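Endoglucanase (PDB 3X17) hydrolyses internal beta-1,4-glucosidic bonds of cellulose, as a family 9 glycoside hydrolase with an (alpha/alpha)6 barrel and an N-terminal Ig-like domain. Local coordinates at residues Leu445-His450 against Leu549-Ala554. Numbering follows the deposited sequence.
Sequences LLLFAH and LVFVAA
The ring of F551 reaches from its helix to meet two consecutive residues of 445-450, L447 and F448. The CB of F551 already points at the partner helix, and with CG anti to the backbone N (chi1 -174°) the ring extends toward it; the axes of the two short segments are 11.1 Å apart. L447 and F551 lie alongside each other, pointing opposite ways, and the CD1 methyl of L447 settles 3.9 Å from CE1 of F551. The same methyl lies more loosely, 4.3 Å, from V552 CG1. F448 starts out along the flank of its helix, but with CG beside the backbone N (chi1 -78°) its ring approaches the partner helix, and CE1 lies 3.8 Å from CZ of F551. The two ring planes are nearly perpendicular (81°), with the F448 and F551 centroids 5.8 Å apart. No hydrogen bond crosses this buried, wholly apolar contact. Beyond the two segments, F551 packs against helix 184-200 and makes an edge-to-face pair with Y201, while F448 stacks on F385 of helix 381-390. The contact thus joins helices 435-452 and 543-558 of the (alpha/alpha)6 barrel domain, with helix 456-469 touching both L447, through A462, and L549, through L466.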
loop_
_atom_site.group_PDB
_atom_site.type_symbol
_atom_site.label_atom_id
_atom_site.label_comp_id
_atom_site.label_asym_id
_atom_site.label_seq_id
_atom_site.Cartn_x
_atom_site.Cartn_y
_atom_site.Cartn_z
ATOM N N LEU A 445 -4.718 10.132 2.155
ATOM C CA LEU A 445 -5.725 11.201 2.077
ATOM C C LEU A 445 -5.351 12.439 2.896
ATOM O O LEU A 445 -5.582 13.571 2.445
ATOM C CB LEU A 445 -7.141 10.731 2.436
ATOM C CG LEU A 445 -7.686 9.487 1.725
ATOM C CD1 LEU A 445 -9.030 9.117 2.322
ATOM C CD2 LEU A 445 -7.763 9.664 0.212
ATOM N N LEU A 446 -4.736 12.235 4.061
ATOM C CA LEU A 446 -4.172 13.356 4.834
ATOM C C LEU A 446 -3.133 14.120 4.018
ATOM O O LEU A 446 -3.211 15.343 3.910
ATOM C CB LEU A 446 -3.533 12.877 6.140
ATOM C CG LEU A 446 -4.512 12.251 7.133
ATOM C CD1 LEU A 446 -3.762 11.396 8.156
ATOM C CD2 LEU A 446 -5.325 13.339 7.836
ATOM N N LEU A 447 -2.244 13.397 3.343
ATOM C CA LEU A 447 -1.256 14.047 2.532
ATOM C C LEU A 447 -1.848 14.741 1.315
ATOM O O LEU A 447 -1.283 15.719 0.845
ATOM C CB LEU A 447 -0.140 13.084 2.120
ATOM C CG LEU A 447 0.759 12.581 3.255
ATOM C CD1 LEU A 447 1.735 11.515 2.752
ATOM C CD2 LEU A 447 1.490 13.722 3.963
ATOM N N PHE A 448 -2.934 14.222 0.751
ATOM C CA PHE A 448 -3.558 14.914 -0.392
ATOM C C PHE A 448 -4.050 16.308 0.063
ATOM O O PHE A 448 -3.851 17.300 -0.634
ATOM C CB PHE A 448 -4.748 14.139 -0.948
ATOM C CG PHE A 448 -4.374 12.956 -1.834
ATOM C CD1 PHE A 448 -3.086 12.806 -2.338
ATOM C CD2 PHE A 448 -5.330 12.016 -2.180
ATOM C CE1 PHE A 448 -2.757 11.721 -3.160
ATOM C CE2 PHE A 448 -5.020 10.942 -3.040
ATOM C CZ PHE A 448 -3.731 10.799 -3.519
ATOM N N ALA A 449 -4.735 16.338 1.198
ATOM C CA ALA A 449 -5.287 17.560 1.768
ATOM C C ALA A 449 -4.164 18.522 2.163
ATOM O O ALA A 449 -4.156 19.680 1.756
ATOM C CB ALA A 449 -6.191 17.223 2.999
ATOM N N HIS A 450 -3.148 17.988 2.816
ATOM C CA HIS A 450 -1.925 18.726 3.093
ATOM C C HIS A 450 -1.342 19.382 1.844
ATOM O O HIS A 450 -0.759 20.467 1.913
ATOM C CB HIS A 450 -0.880 17.811 3.732
ATOM C CG HIS A 450 0.417 18.501 4.037
ATOM N ND1 HIS A 450 0.523 19.504 4.981
ATOM C CD2 HIS A 450 1.655 18.354 3.503
ATOM C CE1 HIS A 450 1.786 19.889 5.069
ATOM N NE2 HIS A 450 2.484 19.244 4.149
ATOM N N LEU A 549 2.229 2.316 1.124
ATOM C CA LEU A 549 3.468 2.359 1.896
ATOM C C LEU A 549 4.579 3.109 1.147
ATOM O O LEU A 549 5.260 3.953 1.721
ATOM C CB LEU A 549 3.933 0.951 2.329
ATOM C CG LEU A 549 5.293 0.868 3.034
ATOM C CD1 LEU A 549 5.366 1.754 4.301
ATOM C CD2 LEU A 549 5.708 -0.595 3.349
ATOM N N VAL A 550 4.808 2.752 -0.098
ATOM C CA VAL A 550 5.773 3.471 -0.919
ATOM C C VAL A 550 5.377 4.956 -1.030
ATOM O O VAL A 550 6.235 5.820 -0.925
ATOM C CB VAL A 550 5.884 2.868 -2.354
ATOM C CG1 VAL A 550 6.591 3.853 -3.325
ATOM C CG2 VAL A 550 6.631 1.536 -2.315
ATOM N N PHE A 551 4.074 5.250 -1.170
ATOM C CA PHE A 551 3.621 6.652 -1.218
ATOM C C PHE A 551 3.949 7.454 0.042
ATOM O O PHE A 551 4.612 8.506 -0.023
ATOM C CB PHE A 551 2.131 6.760 -1.558
ATOM C CG PHE A 551 1.654 8.189 -1.752
ATOM C CD1 PHE A 551 1.236 8.952 -0.671
ATOM C CD2 PHE A 551 1.661 8.773 -3.011
ATOM C CE1 PHE A 551 0.799 10.258 -0.844
ATOM C CE2 PHE A 551 1.243 10.078 -3.188
ATOM C CZ PHE A 551 0.794 10.817 -2.104
ATOM N N VAL A 552 3.559 6.927 1.196
ATOM C CA VAL A 552 3.726 7.679 2.428
ATOM C C VAL A 552 5.204 7.778 2.806
ATOM O O VAL A 552 5.688 8.855 3.169
ATOM C CB VAL A 552 2.849 7.134 3.590
ATOM C CG1 VAL A 552 3.015 7.998 4.828
ATOM C CG2 VAL A 552 1.388 7.148 3.178
ATOM N N ALA A 553 5.948 6.710 2.526
ATOM C CA ALA A 553 7.362 6.678 2.821
ATOM C C ALA A 553 8.086 7.706 1.946
ATOM O O ALA A 553 9.021 8.396 2.416
ATOM C CB ALA A 553 7.924 5.287 2.584
ATOM N N ALA A 554 7.663 7.806 0.686
ATOM C CA ALA A 554 8.308 8.746 -0.236
ATOM C C ALA A 554 8.110 10.211 0.214
ATOM O O ALA A 554 9.028 11.024 0.112
ATOM C CB ALA A 554 7.807 8.545 -1.658
#